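Long-range contacts in alkylpurine DNA glycosylase AlkC (PDB 5VHV), which excises alkylated purine bases from damaged DNA, starting base excision repair without flipping the modified nucleotide out of the double helix: residues K6-V11 / L79-V84; Q15-E20 / K31-H36; R49-S54 / L88-A93; L71-A76 / M104-Y109. All blocks are in the same frame, centred on the assembly; numbering follows the deposited sequence.

Contact 1: K6-V11 / L79-V84; sequences KEIFNV and LNSGFV. With nucleotides of chain D.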
loop_
_atom_site.group_PDB
_atom_site.type_symbol
_atom_site.label_atom_id
_atom_site.label_comp_id
_atom_site.label_asym_id
_atom_site.label_seq_id
_atom_site.Cartn_x
_atom_site.Cartn_y
_atom_site.Cartn_z
ATOM N N LYS A 6 -15.108 -5.428 9.794
ATOM C CA LYS A 6 -16.472 -5.124 9.367
ATOM C C LYS A 6 -17.338 -4.638 10.530
ATOM O O LYS A 6 -18.348 -3.965 10.298
ATOM C CB LYS A 6 -17.109 -6.343 8.705
ATOM C CG LYS A 6 -17.288 -7.541 9.648
ATOM C CD LYS A 6 -17.600 -8.795 8.841
ATOM C CE LYS A 6 -17.749 -10.012 9.733
ATOM N NZ LYS A 6 -17.695 -11.267 8.936
ATOM N N GLU A 7 -16.956 -4.932 11.778
ATOM C CA GLU A 7 -17.762 -4.478 12.905
ATOM C C GLU A 7 -17.646 -2.976 13.130
ATOM O O GLU A 7 -18.401 -2.423 13.932
ATOM C CB GLU A 7 -17.361 -5.244 14.157
ATOM C CG GLU A 7 -17.550 -6.746 14.007
ATOM C CD GLU A 7 -18.985 -7.153 13.706
ATOM O OE1 GLU A 7 -19.165 -8.149 12.966
ATOM O OE2 GLU A 7 -19.928 -6.485 14.195
ATOM N N ILE A 8 -16.742 -2.299 12.425
ATOM C CA ILE A 8 -16.748 -0.841 12.452
ATOM C C ILE A 8 -18.083 -0.320 11.918
ATOM O O ILE A 8 -18.577 0.724 12.358
ATOM C CB ILE A 8 -15.544 -0.287 11.662
ATOM C CG1 ILE A 8 -15.254 1.158 12.044
ATOM C CG2 ILE A 8 -15.779 -0.375 10.173
ATOM C CD1 ILE A 8 -14.513 1.278 13.344
ATOM N N PHE A 9 -18.694 -1.043 10.984
ATOM C CA PHE A 9 -20.046 -0.729 10.513
ATOM C C PHE A 9 -21.073 -1.673 11.152
ATOM O O PHE A 9 -21.820 -2.372 10.466
ATOM C CB PHE A 9 -20.119 -0.818 8.988
ATOM C CG PHE A 9 -19.495 0.347 8.254
ATOM C CD1 PHE A 9 -20.211 1.513 8.059
ATOM C CD2 PHE A 9 -18.241 0.245 7.703
ATOM C CE1 PHE A 9 -19.665 2.561 7.369
ATOM C CE2 PHE A 9 -17.682 1.304 7.009
ATOM C CZ PHE A 9 -18.411 2.452 6.836
ATOM N N ASN A 10 -21.106 -1.708 12.482
ATOM C CA ASN A 10 -22.104 -2.503 13.183
ATOM C C ASN A 10 -23.382 -1.674 13.369
ATOM O O ASN A 10 -23.483 -0.526 12.923
ATOM C CB ASN A 10 -21.544 -3.044 14.505
ATOM C CG ASN A 10 -21.132 -1.956 15.483
ATOM O OD1 ASN A 10 -21.378 -0.777 15.262
ATOM N ND2 ASN A 10 -20.473 -2.363 16.570
ATOM N N VAL A 11 -24.395 -2.268 14.002
ATOM C CA VAL A 11 -25.681 -1.574 14.103
ATOM C C VAL A 11 -25.525 -0.303 14.919
ATOM O O VAL A 11 -26.120 0.733 14.604
ATOM C CB VAL A 11 -26.764 -2.499 14.690
ATOM C CG1 VAL A 11 -28.062 -1.736 14.878
ATOM C CG2 VAL A 11 -27.008 -3.667 13.761
ATOM N N LEU A 79 -19.075 12.847 12.165
ATOM C CA LEU A 79 -18.787 11.417 12.203
ATOM C C LEU A 79 -17.573 11.138 13.078
ATOM O O LEU A 79 -16.596 11.889 13.063
ATOM C CB LEU A 79 -18.546 10.878 10.795
ATOM C CG LEU A 79 -19.735 11.027 9.832
ATOM C CD1 LEU A 79 -19.390 10.455 8.468
ATOM C CD2 LEU A 79 -20.960 10.340 10.377
ATOM N N ASN A 80 -17.652 10.048 13.846
ATOM C CA ASN A 80 -16.631 9.697 14.831
ATOM C C ASN A 80 -15.555 8.752 14.302
ATOM O O ASN A 80 -14.768 8.239 15.104
ATOM C CB ASN A 80 -17.284 9.088 16.077
ATOM C CG ASN A 80 -18.059 7.800 15.804
ATOM O OD1 ASN A 80 -17.832 7.097 14.812
ATOM N ND2 ASN A 80 -18.988 7.485 16.707
ATOM N N SER A 81 -15.478 8.537 12.988
ATOM C CA SER A 81 -14.512 7.613 12.394
ATOM C C SER A 81 -14.128 8.046 10.986
ATOM O O SER A 81 -15.000 8.280 10.146
ATOM C CB SER A 81 -15.084 6.195 12.351
ATOM O OG SER A 81 -14.314 5.385 11.470
ATOM N N GLY A 82 -12.822 8.101 10.723
ATOM C CA GLY A 82 -12.347 8.414 9.385
ATOM C C GLY A 82 -12.603 7.295 8.384
ATOM O O GLY A 82 -12.924 7.548 7.222
ATOM N N PHE A 83 -12.484 6.045 8.829
ATOM C CA PHE A 83 -12.793 4.919 7.954
ATOM C C PHE A 83 -14.279 4.887 7.613
ATOM O O PHE A 83 -14.653 4.691 6.452
ATOM C CB PHE A 83 -12.357 3.620 8.629
ATOM C CG PHE A 83 -12.509 2.425 7.755
ATOM C CD1 PHE A 83 -11.485 2.035 6.915
ATOM C CD2 PHE A 83 -13.695 1.714 7.735
ATOM C CE1 PHE A 83 -11.640 0.928 6.076
ATOM C CE2 PHE A 83 -13.849 0.614 6.907
ATOM C CZ PHE A 83 -12.813 0.224 6.080
ATOM N N VAL A 84 -15.147 5.109 8.602
ATOM C CA VAL A 84 -16.583 5.153 8.327
ATOM C C VAL A 84 -16.899 6.233 7.298
ATOM O O VAL A 84 -17.784 6.064 6.451
ATOM C CB VAL A 84 -17.372 5.359 9.630
ATOM C CG1 VAL A 84 -18.824 5.775 9.344
ATOM C CG2 VAL A 84 -17.351 4.079 10.442
ATOM P P DT D 7 -12.533 -8.496 8.179
ATOM O OP1 DT D 7 -13.718 -7.711 8.536
ATOM O OP2 DT D 7 -12.641 -9.988 8.197
ATOM O "O5'" DT D 7 -11.911 -8.112 6.800
ATOM C "C5'" DT D 7 -11.800 -6.760 6.466
ATOM C "C4'" DT D 7 -11.307 -6.605 5.052
ATOM O "O4'" DT D 7 -9.945 -7.085 4.964
ATOM C "C3'" DT D 7 -12.098 -7.371 3.980
ATOM O "O3'" DT D 7 -12.827 -6.414 3.192
ATOM C "C2'" DT D 7 -11.010 -8.143 3.183
ATOM C "C1'" DT D 7 -9.705 -7.497 3.645
ATOM N N1 DT D 7 -8.542 -8.383 3.654
ATOM C C2 DT D 7 -7.406 -8.018 2.962
ATOM O O2 DT D 7 -7.310 -6.982 2.312
ATOM N N3 DT D 7 -6.353 -8.888 3.089
ATOM C C4 DT D 7 -6.334 -10.068 3.790
ATOM O O4 DT D 7 -5.348 -10.797 3.814
ATOM C C5 DT D 7 -7.554 -10.391 4.497
ATOM C C7 DT D 7 -7.646 -11.651 5.302
ATOM C C6 DT D 7 -8.590 -9.541 4.398
#
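F9 and V84 hold the closest backbone positions across this pair of loops, yet their CA atoms remain 7.2 Å apart, so side chains must fill the gap. The loop 79-84 links helices 65-75 and 87-95 of the helical domain, probably a HEAT-like fold as in AlkD-type glycosylases; residues 6-11 pass from a 3-10 turn into helix 11-24. The long, flat F9 is well suited to spanning the distance: its CZ presses to 3.6 Å from V84 CA, while V84 CG2 makes a CH-pi contact over one ring face, 4.3 Å from the centroid and 18° off the normal. At the edge of the F9 ring, CE2 meets F83 CE2 at 3.9 Å, the two side chains crossing at about a right angle. Beta-branched I8 serves two neighbours at once. With chi1 at -161°, CG1 lies anti to the backbone N and touches V84 CG2 at 3.9 Å, leaving CG2 to rest 3.8 Å from F83 CD2. F83 itself lines the pocket of the bound polyether ligand, together with G82, L5 and W160. S81 shapes its loop through an ST motif, OG accepting almost straight from V84 N (174°). On the DNA side, the backbone N of K6 donates to phosphate oxygen OP1 of DT7 of chain D at 3.0 Å.

Contact 2: Q15-E20 / K31-H36; sequences QHIASE and KGFLKH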
loop_
_atom_site.group_PDB
_atom_site.type_symbol
_atom_site.label_atom_id
_atom_site.label_comp_id
_atom_site.label_asym_id
_atom_site.label_seq_id
_atom_site.Cartn_x
_atom_site.Cartn_y
_atom_site.Cartn_z
ATOM N N GLN A 15 -26.693 3.401 13.825
ATOM C CA GLN A 15 -27.538 4.267 14.645
ATOM C C GLN A 15 -26.884 5.622 14.859
ATOM O O GLN A 15 -27.567 6.653 14.852
ATOM C CB GLN A 15 -27.847 3.582 15.976
ATOM C CG GLN A 15 -28.749 2.375 15.801
ATOM C CD GLN A 15 -28.846 1.509 17.036
ATOM O OE1 GLN A 15 -28.084 1.667 17.997
ATOM N NE2 GLN A 15 -29.787 0.576 17.012
ATOM N N HIS A 16 -25.559 5.645 15.044
ATOM C CA HIS A 16 -24.842 6.913 15.176
ATOM C C HIS A 16 -24.958 7.741 13.901
ATOM O O HIS A 16 -25.230 8.951 13.960
ATOM C CB HIS A 16 -23.376 6.628 15.538
ATOM C CG HIS A 16 -22.395 7.705 15.157
ATOM N ND1 HIS A 16 -22.255 8.883 15.864
ATOM C CD2 HIS A 16 -21.440 7.734 14.193
ATOM C CE1 HIS A 16 -21.289 9.608 15.322
ATOM N NE2 HIS A 16 -20.778 8.933 14.306
ATOM N N ILE A 17 -24.786 7.104 12.741
ATOM C CA ILE A 17 -24.920 7.809 11.470
ATOM C C ILE A 17 -26.322 8.396 11.346
ATOM O O ILE A 17 -26.503 9.554 10.943
ATOM C CB ILE A 17 -24.593 6.866 10.292
ATOM C CG1 ILE A 17 -23.111 6.448 10.314
ATOM C CG2 ILE A 17 -24.877 7.552 8.943
ATOM C CD1 ILE A 17 -22.773 5.290 9.391
ATOM N N ALA A 18 -27.339 7.596 11.660
ATOM C CA ALA A 18 -28.712 8.085 11.562
ATOM C C ALA A 18 -28.957 9.258 12.508
ATOM O O ALA A 18 -29.634 10.225 12.145
ATOM C CB ALA A 18 -29.702 6.956 11.862
ATOM N N SER A 19 -28.436 9.184 13.736
ATOM C CA SER A 19 -28.649 10.272 14.687
ATOM C C SER A 19 -27.988 11.559 14.213
ATOM O O SER A 19 -28.564 12.651 14.340
ATOM C CB SER A 19 -28.115 9.877 16.067
ATOM O OG SER A 19 -28.767 8.711 16.535
ATOM N N GLU A 20 -26.778 11.461 13.671
ATOM C CA GLU A 20 -26.115 12.662 13.181
ATOM C C GLU A 20 -26.781 13.178 11.909
ATOM O O GLU A 20 -26.821 14.394 11.683
ATOM C CB GLU A 20 -24.634 12.373 12.959
ATOM C CG GLU A 20 -23.881 12.008 14.253
ATOM C CD GLU A 20 -23.986 13.052 15.341
ATOM O OE1 GLU A 20 -24.014 14.260 15.033
ATOM O OE2 GLU A 20 -24.045 12.658 16.522
ATOM N N LYS A 31 -35.694 5.818 10.459
ATOM C CA LYS A 31 -36.236 4.466 10.545
ATOM C C LYS A 31 -36.087 3.737 9.218
ATOM O O LYS A 31 -35.719 2.558 9.186
ATOM C CB LYS A 31 -37.703 4.533 10.977
ATOM C CG LYS A 31 -38.483 3.242 10.861
ATOM C CD LYS A 31 -39.833 3.371 11.592
ATOM C CE LYS A 31 -40.978 2.812 10.767
ATOM N NZ LYS A 31 -42.301 2.923 11.467
ATOM N N GLY A 32 -36.380 4.423 8.109
ATOM C CA GLY A 32 -36.212 3.811 6.800
ATOM C C GLY A 32 -34.757 3.550 6.471
ATOM O O GLY A 32 -34.420 2.523 5.875
ATOM N N PHE A 33 -33.872 4.466 6.874
ATOM C CA PHE A 33 -32.447 4.283 6.644
ATOM C C PHE A 33 -31.948 3.037 7.351
ATOM O O PHE A 33 -31.243 2.209 6.759
ATOM C CB PHE A 33 -31.681 5.517 7.114
ATOM C CG PHE A 33 -30.199 5.289 7.278
ATOM C CD1 PHE A 33 -29.354 5.320 6.178
ATOM C CD2 PHE A 33 -29.652 5.076 8.533
ATOM C CE1 PHE A 33 -27.995 5.128 6.333
ATOM C CE2 PHE A 33 -28.291 4.869 8.689
ATOM C CZ PHE A 33 -27.465 4.896 7.574
ATOM N N LEU A 34 -32.320 2.886 8.628
ATOM C CA LEU A 34 -31.851 1.747 9.401
ATOM C C LEU A 34 -32.408 0.444 8.843
ATOM O O LEU A 34 -31.680 -0.553 8.739
ATOM C CB LEU A 34 -32.236 1.927 10.880
ATOM C CG LEU A 34 -31.425 3.018 11.608
ATOM C CD1 LEU A 34 -32.017 3.299 12.979
ATOM C CD2 LEU A 34 -29.959 2.628 11.742
ATOM N N LYS A 35 -33.696 0.432 8.475
ATOM C CA LYS A 35 -34.276 -0.768 7.890
ATOM C C LYS A 35 -33.505 -1.190 6.642
ATOM O O LYS A 35 -33.181 -2.370 6.458
ATOM C CB LYS A 35 -35.746 -0.536 7.550
ATOM C CG LYS A 35 -36.426 -1.766 6.998
ATOM C CD LYS A 35 -37.909 -1.497 6.737
ATOM C CE LYS A 35 -38.628 -2.728 6.215
ATOM N NZ LYS A 35 -40.041 -2.396 5.865
ATOM N N HIS A 36 -33.210 -0.224 5.770
ATOM C CA HIS A 36 -32.515 -0.502 4.513
ATOM C C HIS A 36 -31.081 -0.961 4.754
ATOM O O HIS A 36 -30.602 -1.912 4.120
ATOM C CB HIS A 36 -32.551 0.771 3.661
ATOM C CG HIS A 36 -32.187 0.577 2.217
ATOM N ND1 HIS A 36 -30.895 0.360 1.809
ATOM C CD2 HIS A 36 -32.937 0.595 1.087
ATOM C CE1 HIS A 36 -30.855 0.258 0.497
ATOM N NE2 HIS A 36 -32.080 0.407 0.028
#
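Q15 with L34 and A18 with F33 are the CA pairs that come nearest where helices 11-24 and 30-38 run antiparallel, the axes of the two short segments 10.0 Å apart and inclined at 156°. Joined by a short connection, the helices form an alpha-helical hairpin near the N-terminus. F33 and L34 carry the side of helix 30-38 about equally. The F33 chi1 of 164° sets CG anti to the backbone N and carries the ring across to A18 and I17. There A18, whose small methyl makes room for an aromatic ring, brings CB to 3.8 Å from F33 CD2, while I17 CG2 meets the far end of the ring, 4.0 Å from F33 CZ, I17 and F33 crossing at about a right angle. The ring touches S56, L57 and V60 of helix 46-60, so a large apolar residue fits where three helices converge. L34 packs closer to the surface, its CG 4.3 Å from A18 CB and its CD2 branch against the Q15 backbone and aliphatic CG, 4.0 Å from Q15 N. Q15 O is gripped twice from opposite faces of its plane, by S19 N and by S19 OG, the hydroxyl donating at 2.9 Å.

Contact 3: R49-S54 / L88-A93; sequences RMARVS and LPHYVA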
loop_
_atom_site.group_PDB
_atom_site.type_symbol
_atom_site.label_atom_id
_atom_site.label_comp_id
_atom_site.label_asym_id
_atom_site.label_seq_id
_atom_site.Cartn_x
_atom_site.Cartn_y
_atom_site.Cartn_z
ATOM N N ARG A 49 -20.517 -2.980 3.524
ATOM C CA ARG A 49 -21.253 -2.174 4.496
ATOM C C ARG A 49 -21.061 -0.694 4.220
ATOM O O ARG A 49 -22.011 0.091 4.301
ATOM C CB ARG A 49 -20.800 -2.505 5.936
ATOM C CG ARG A 49 -21.116 -3.942 6.359
ATOM C CD ARG A 49 -20.613 -4.281 7.755
ATOM N NE ARG A 49 -20.827 -5.698 8.037
ATOM C CZ ARG A 49 -21.065 -6.216 9.234
ATOM N NH1 ARG A 49 -21.116 -5.453 10.316
ATOM N NH2 ARG A 49 -21.221 -7.517 9.353
ATOM N N MET A 50 -19.829 -0.298 3.901
ATOM C CA MET A 50 -19.541 1.085 3.555
ATOM C C MET A 50 -20.409 1.538 2.388
ATOM O O MET A 50 -21.067 2.589 2.453
ATOM C CB MET A 50 -18.051 1.224 3.213
ATOM C CG MET A 50 -17.603 2.640 2.886
ATOM S SD MET A 50 -17.922 3.116 1.196
ATOM C CE MET A 50 -16.692 2.187 0.285
ATOM N N ALA A 51 -20.466 0.726 1.333
ATOM C CA ALA A 51 -21.300 1.072 0.185
ATOM C C ALA A 51 -22.773 1.084 0.566
ATOM O O ALA A 51 -23.542 1.935 0.094
ATOM C CB ALA A 51 -21.066 0.092 -0.968
ATOM N N ARG A 52 -23.184 0.128 1.393
ATOM C CA ARG A 52 -24.585 0.026 1.794
ATOM C C ARG A 52 -25.068 1.301 2.485
ATOM O O ARG A 52 -26.188 1.754 2.233
ATOM C CB ARG A 52 -24.784 -1.187 2.691
ATOM C CG ARG A 52 -26.207 -1.327 3.303
ATOM C CD ARG A 52 -27.286 -1.638 2.264
ATOM N NE ARG A 52 -27.201 -3.003 1.739
ATOM C CZ ARG A 52 -27.636 -4.085 2.365
ATOM N NH1 ARG A 52 -28.184 -3.973 3.569
ATOM N NH2 ARG A 52 -27.514 -5.282 1.805
ATOM N N VAL A 53 -24.228 1.929 3.316
ATOM C CA VAL A 53 -24.656 3.155 3.994
ATOM C C VAL A 53 -25.012 4.232 2.971
ATOM O O VAL A 53 -26.025 4.925 3.092
ATOM C CB VAL A 53 -23.573 3.647 4.969
ATOM C CG1 VAL A 53 -23.914 5.035 5.483
ATOM C CG2 VAL A 53 -23.417 2.664 6.137
ATOM N N SER A 54 -24.168 4.402 1.960
ATOM C CA SER A 54 -24.432 5.379 0.909
ATOM C C SER A 54 -25.716 5.057 0.155
ATOM O O SER A 54 -26.546 5.946 -0.100
ATOM C CB SER A 54 -23.233 5.431 -0.048
ATOM O OG SER A 54 -23.533 6.092 -1.258
ATOM N N LEU A 88 -18.939 8.786 2.342
ATOM C CA LEU A 88 -19.244 10.086 1.750
ATOM C C LEU A 88 -18.669 10.197 0.345
ATOM O O LEU A 88 -19.427 10.481 -0.592
ATOM C CB LEU A 88 -18.753 11.205 2.673
ATOM C CG LEU A 88 -19.418 11.202 4.044
ATOM C CD1 LEU A 88 -18.589 12.066 5.000
ATOM C CD2 LEU A 88 -20.841 11.704 3.903
ATOM N N PRO A 89 -17.377 9.981 0.112
ATOM C CA PRO A 89 -16.915 9.928 -1.287
ATOM C C PRO A 89 -17.602 8.851 -2.103
ATOM O O PRO A 89 -17.845 9.046 -3.302
ATOM C CB PRO A 89 -15.397 9.683 -1.154
ATOM C CG PRO A 89 -15.159 9.374 0.265
ATOM C CD PRO A 89 -16.260 9.918 1.077
ATOM N N HIS A 90 -17.977 7.728 -1.488
ATOM C CA HIS A 90 -18.691 6.706 -2.237
ATOM C C HIS A 90 -20.008 7.242 -2.790
ATOM O O HIS A 90 -20.372 6.948 -3.936
ATOM C CB HIS A 90 -18.963 5.478 -1.378
ATOM C CG HIS A 90 -19.544 4.341 -2.158
ATOM N ND1 HIS A 90 -18.786 3.536 -2.987
ATOM C CD2 HIS A 90 -20.826 3.921 -2.294
ATOM C CE1 HIS A 90 -19.580 2.649 -3.574
ATOM N NE2 HIS A 90 -20.820 2.862 -3.164
ATOM N N TYR A 91 -20.731 8.027 -1.984
ATOM C CA TYR A 91 -21.977 8.620 -2.451
ATOM C C TYR A 91 -21.724 9.489 -3.682
ATOM O O TYR A 91 -22.477 9.447 -4.659
ATOM C CB TYR A 91 -22.613 9.417 -1.297
ATOM C CG TYR A 91 -23.940 10.034 -1.657
ATOM C CD1 TYR A 91 -23.979 11.196 -2.389
ATOM C CD2 TYR A 91 -25.155 9.451 -1.268
ATOM C CE1 TYR A 91 -25.161 11.762 -2.765
ATOM C CE2 TYR A 91 -26.353 10.019 -1.646
ATOM C CZ TYR A 91 -26.342 11.178 -2.390
ATOM O OH TYR A 91 -27.510 11.774 -2.805
ATOM N N VAL A 92 -20.631 10.248 -3.674
ATOM C CA VAL A 92 -20.309 11.113 -4.806
ATOM C C VAL A 92 -20.024 10.283 -6.058
ATOM O O VAL A 92 -20.468 10.613 -7.165
ATOM C CB VAL A 92 -19.112 12.016 -4.438
ATOM C CG1 VAL A 92 -18.606 12.760 -5.659
ATOM C CG2 VAL A 92 -19.486 12.964 -3.322
ATOM N N ALA A 93 -19.213 9.234 -5.921
ATOM C CA ALA A 93 -18.910 8.392 -7.080
ATOM C C ALA A 93 -20.152 7.685 -7.610
ATOM O O ALA A 93 -20.279 7.471 -8.824
ATOM C CB ALA A 93 -17.846 7.369 -6.714
#
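S54 and Y91 make the tight end of this crossing, where their CA atoms come within 5.3 Å. Serine, being small, suits backbones this close: its OG lies 3.2 Å from Y91 CA and 3.5 Å from Y91 CB, in van der Waals contact and without a hydrogen bond across the segments. The Y91 ring continues into the interior and packs on Y65, T68 and L72 of helix 65-75. M50, also buried, supplies the flexible filler: its chain, bent at chi2 (-83°) and chi3, brings SD to 3.6 Å from H90 CB and obliquely to 4.5 Å from the H90 ring centroid. Helices 46-60 and 87-95, both part of what is probably a HEAT-like helical repeat domain, cross here at -64°, with the axes of the short segments 8.7 Å apart. On the partly exposed side, formed by A51 and H90, the backbones diverge, and the larger H90 fills the widening space. Its chi1 of -173° swings the imidazole anti to the backbone N and lays it across helix 46-60. Alanine's short methyl lets the imidazole lie close to the backbone of that helix: A51 CA sits over one ring face, 4.1 Å from the centroid, in a CH-pi contact, and A51 CB approaches H90 NE2 at 3.5 Å. S54 CB and OG lie at the ring edge, beside CD2.

Contact 4: L71-A76 / M104-Y109; sequences LLYALA and MAALKY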
loop_
_atom_site.group_PDB
_atom_site.type_symbol
_atom_site.label_atom_id
_atom_site.label_comp_id
_atom_site.label_asym_id
_atom_site.label_seq_id
_atom_site.Cartn_x
_atom_site.Cartn_y
_atom_site.Cartn_z
ATOM N N LEU A 71 -26.245 18.431 2.851
ATOM C CA LEU A 71 -26.376 17.728 4.126
ATOM C C LEU A 71 -25.110 16.947 4.454
ATOM O O LEU A 71 -24.675 16.904 5.608
ATOM C CB LEU A 71 -27.555 16.770 4.098
ATOM C CG LEU A 71 -28.926 17.374 3.796
ATOM C CD1 LEU A 71 -29.975 16.287 3.823
ATOM C CD2 LEU A 71 -29.278 18.481 4.791
ATOM N N LEU A 72 -24.538 16.281 3.456
ATOM C CA LEU A 72 -23.382 15.434 3.709
ATOM C C LEU A 72 -22.138 16.261 4.048
ATOM O O LEU A 72 -21.287 15.810 4.830
ATOM C CB LEU A 72 -23.148 14.535 2.502
ATOM C CG LEU A 72 -24.299 13.547 2.170
ATOM C CD1 LEU A 72 -23.915 12.725 0.948
ATOM C CD2 LEU A 72 -24.628 12.612 3.336
ATOM N N TYR A 73 -22.014 17.470 3.486
ATOM C CA TYR A 73 -20.964 18.378 3.936
ATOM C C TYR A 73 -21.085 18.646 5.432
ATOM O O TYR A 73 -20.074 18.678 6.146
ATOM C CB TYR A 73 -21.023 19.702 3.178
ATOM C CG TYR A 73 -20.215 19.802 1.896
ATOM C CD1 TYR A 73 -20.368 18.877 0.867
ATOM C CD2 TYR A 73 -19.306 20.849 1.709
ATOM C CE1 TYR A 73 -19.644 18.993 -0.317
ATOM C CE2 TYR A 73 -18.578 20.982 0.533
ATOM C CZ TYR A 73 -18.746 20.051 -0.480
ATOM O OH TYR A 73 -18.026 20.185 -1.654
ATOM N N ALA A 74 -22.312 18.872 5.924
ATOM C CA ALA A 74 -22.490 19.125 7.350
ATOM C C ALA A 74 -22.299 17.864 8.171
ATOM O O ALA A 74 -21.847 17.937 9.323
ATOM C CB ALA A 74 -23.867 19.715 7.627
ATOM N N LEU A 75 -22.609 16.701 7.590
ATOM C CA LEU A 75 -22.469 15.447 8.315
ATOM C C LEU A 75 -20.999 15.102 8.555
ATOM O O LEU A 75 -20.657 14.542 9.604
ATOM C CB LEU A 75 -23.157 14.323 7.537
ATOM C CG LEU A 75 -23.177 12.961 8.233
ATOM C CD1 LEU A 75 -24.064 12.976 9.450
ATOM C CD2 LEU A 75 -23.576 11.854 7.241
ATOM N N ALA A 76 -20.119 15.452 7.621
ATOM C CA ALA A 76 -18.746 14.950 7.677
ATOM C C ALA A 76 -18.054 15.216 9.007
ATOM O O ALA A 76 -17.536 14.258 9.601
ATOM C CB ALA A 76 -17.951 15.523 6.499
ATOM N N MET A 104 -16.255 16.816 -8.052
ATOM C CA MET A 104 -14.837 16.993 -7.766
ATOM C C MET A 104 -14.641 17.850 -6.525
ATOM O O MET A 104 -13.775 17.550 -5.690
ATOM C CB MET A 104 -14.118 17.619 -8.961
ATOM C CG MET A 104 -13.983 16.700 -10.167
ATOM S SD MET A 104 -13.170 15.129 -9.845
ATOM C CE MET A 104 -14.594 14.031 -9.794
ATOM N N ALA A 105 -15.416 18.928 -6.397
ATOM C CA ALA A 105 -15.290 19.788 -5.231
ATOM C C ALA A 105 -15.657 19.023 -3.975
ATOM O O ALA A 105 -14.996 19.167 -2.938
ATOM C CB ALA A 105 -16.165 21.039 -5.376
ATOM N N ALA A 106 -16.685 18.167 -4.065
ATOM C CA ALA A 106 -17.078 17.336 -2.930
ATOM C C ALA A 106 -15.980 16.353 -2.530
ATOM O O ALA A 106 -15.733 16.147 -1.334
ATOM C CB ALA A 106 -18.376 16.583 -3.243
ATOM N N LEU A 107 -15.332 15.704 -3.500
ATOM C CA LEU A 107 -14.274 14.759 -3.147
ATOM C C LEU A 107 -13.108 15.485 -2.497
ATOM O O LEU A 107 -12.493 14.981 -1.545
ATOM C CB LEU A 107 -13.797 13.983 -4.383
ATOM C CG LEU A 107 -14.800 13.030 -5.039
ATOM C CD1 LEU A 107 -14.151 12.308 -6.250
ATOM C CD2 LEU A 107 -15.359 12.025 -4.061
ATOM N N LYS A 108 -12.802 16.687 -2.984
ATOM C CA LYS A 108 -11.687 17.428 -2.405
ATOM C C LYS A 108 -11.988 17.791 -0.956
ATOM O O LYS A 108 -11.095 17.788 -0.098
ATOM C CB LYS A 108 -11.419 18.692 -3.215
ATOM C CG LYS A 108 -10.252 19.515 -2.702
ATOM C CD LYS A 108 -10.152 20.864 -3.418
ATOM C CE LYS A 108 -9.049 21.688 -2.787
ATOM N NZ LYS A 108 -8.829 22.991 -3.484
ATOM N N TYR A 109 -13.244 18.118 -0.676
ATOM C CA TYR A 109 -13.669 18.419 0.690
ATOM C C TYR A 109 -13.681 17.163 1.561
ATOM O O TYR A 109 -13.127 17.154 2.668
ATOM C CB TYR A 109 -15.055 19.053 0.653
ATOM C CG TYR A 109 -15.702 19.220 2.012
ATOM C CD1 TYR A 109 -15.358 20.278 2.833
ATOM C CD2 TYR A 109 -16.651 18.310 2.468
ATOM C CE1 TYR A 109 -15.967 20.450 4.088
ATOM C CE2 TYR A 109 -17.256 18.467 3.711
ATOM C CZ TYR A 109 -16.921 19.545 4.500
ATOM O OH TYR A 109 -17.513 19.698 5.747
#
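The rings of Y73 and Y109 lie face to face in an offset stack, their planes only 2° apart and their centroids separated by 4.1 Å. Y109 CG lies 3.7 Å from Y73 CE2, and each ring sets a CD2 atom over the other's centre. At the edge of the Y73 ring stands A106, whose CB is 4.0 Å from Y73 CE1; its short side chain lets the hydroxyl end of Y73 come up against the helix backbone, with Y73 OH 3.3 Å from A106 CA. A76 CB approaches the Y109 ring obliquely, 4.1 Å from CE2. With chi1 at 171°, CG of Y109 is anti to the backbone N and the phenol reaches back across to helix 65-75, where OH donates to Y73 O at 2.8 Å, tilted out of the carbonyl plane. Tyrosine suits the position doubly, stacking with its ring and bonding with its hydroxyl: P77, four residues on from Y73, has no N-H for that carbonyl. Helices 65-75 and 100-110 run almost parallel (8° between segments, axes 11.4 Å apart), with helix 87-95 packed against both through Y91 on L72 and V92 on L107, consistent with the layered helices of a HEAT-like domain.

Overall arrangement
All four contacts lie in the N-terminal part of the helical domain. Contact 2 falls between the two segments of contact 1, before contact 3 begins; the segments of contacts 1, 3 and 4 alternate along the chain. Contact 3 lies about 12 Å, centre to centre, from both contact 1 and contact 4. Helix 46-60 ties it to contact 1 through F9 against M50 and to contact 2 through I17 against V53; helix 87-95 ties it to contact 4. Contacts 2 and 4, about 19 Å apart, still touch through E20 and L75. Helices 11-24 to 100-110 thus pack into one continuous helical body through the shared helices 46-60 and 87-95; its contact 1 edge meets DNA and the ligand pocket.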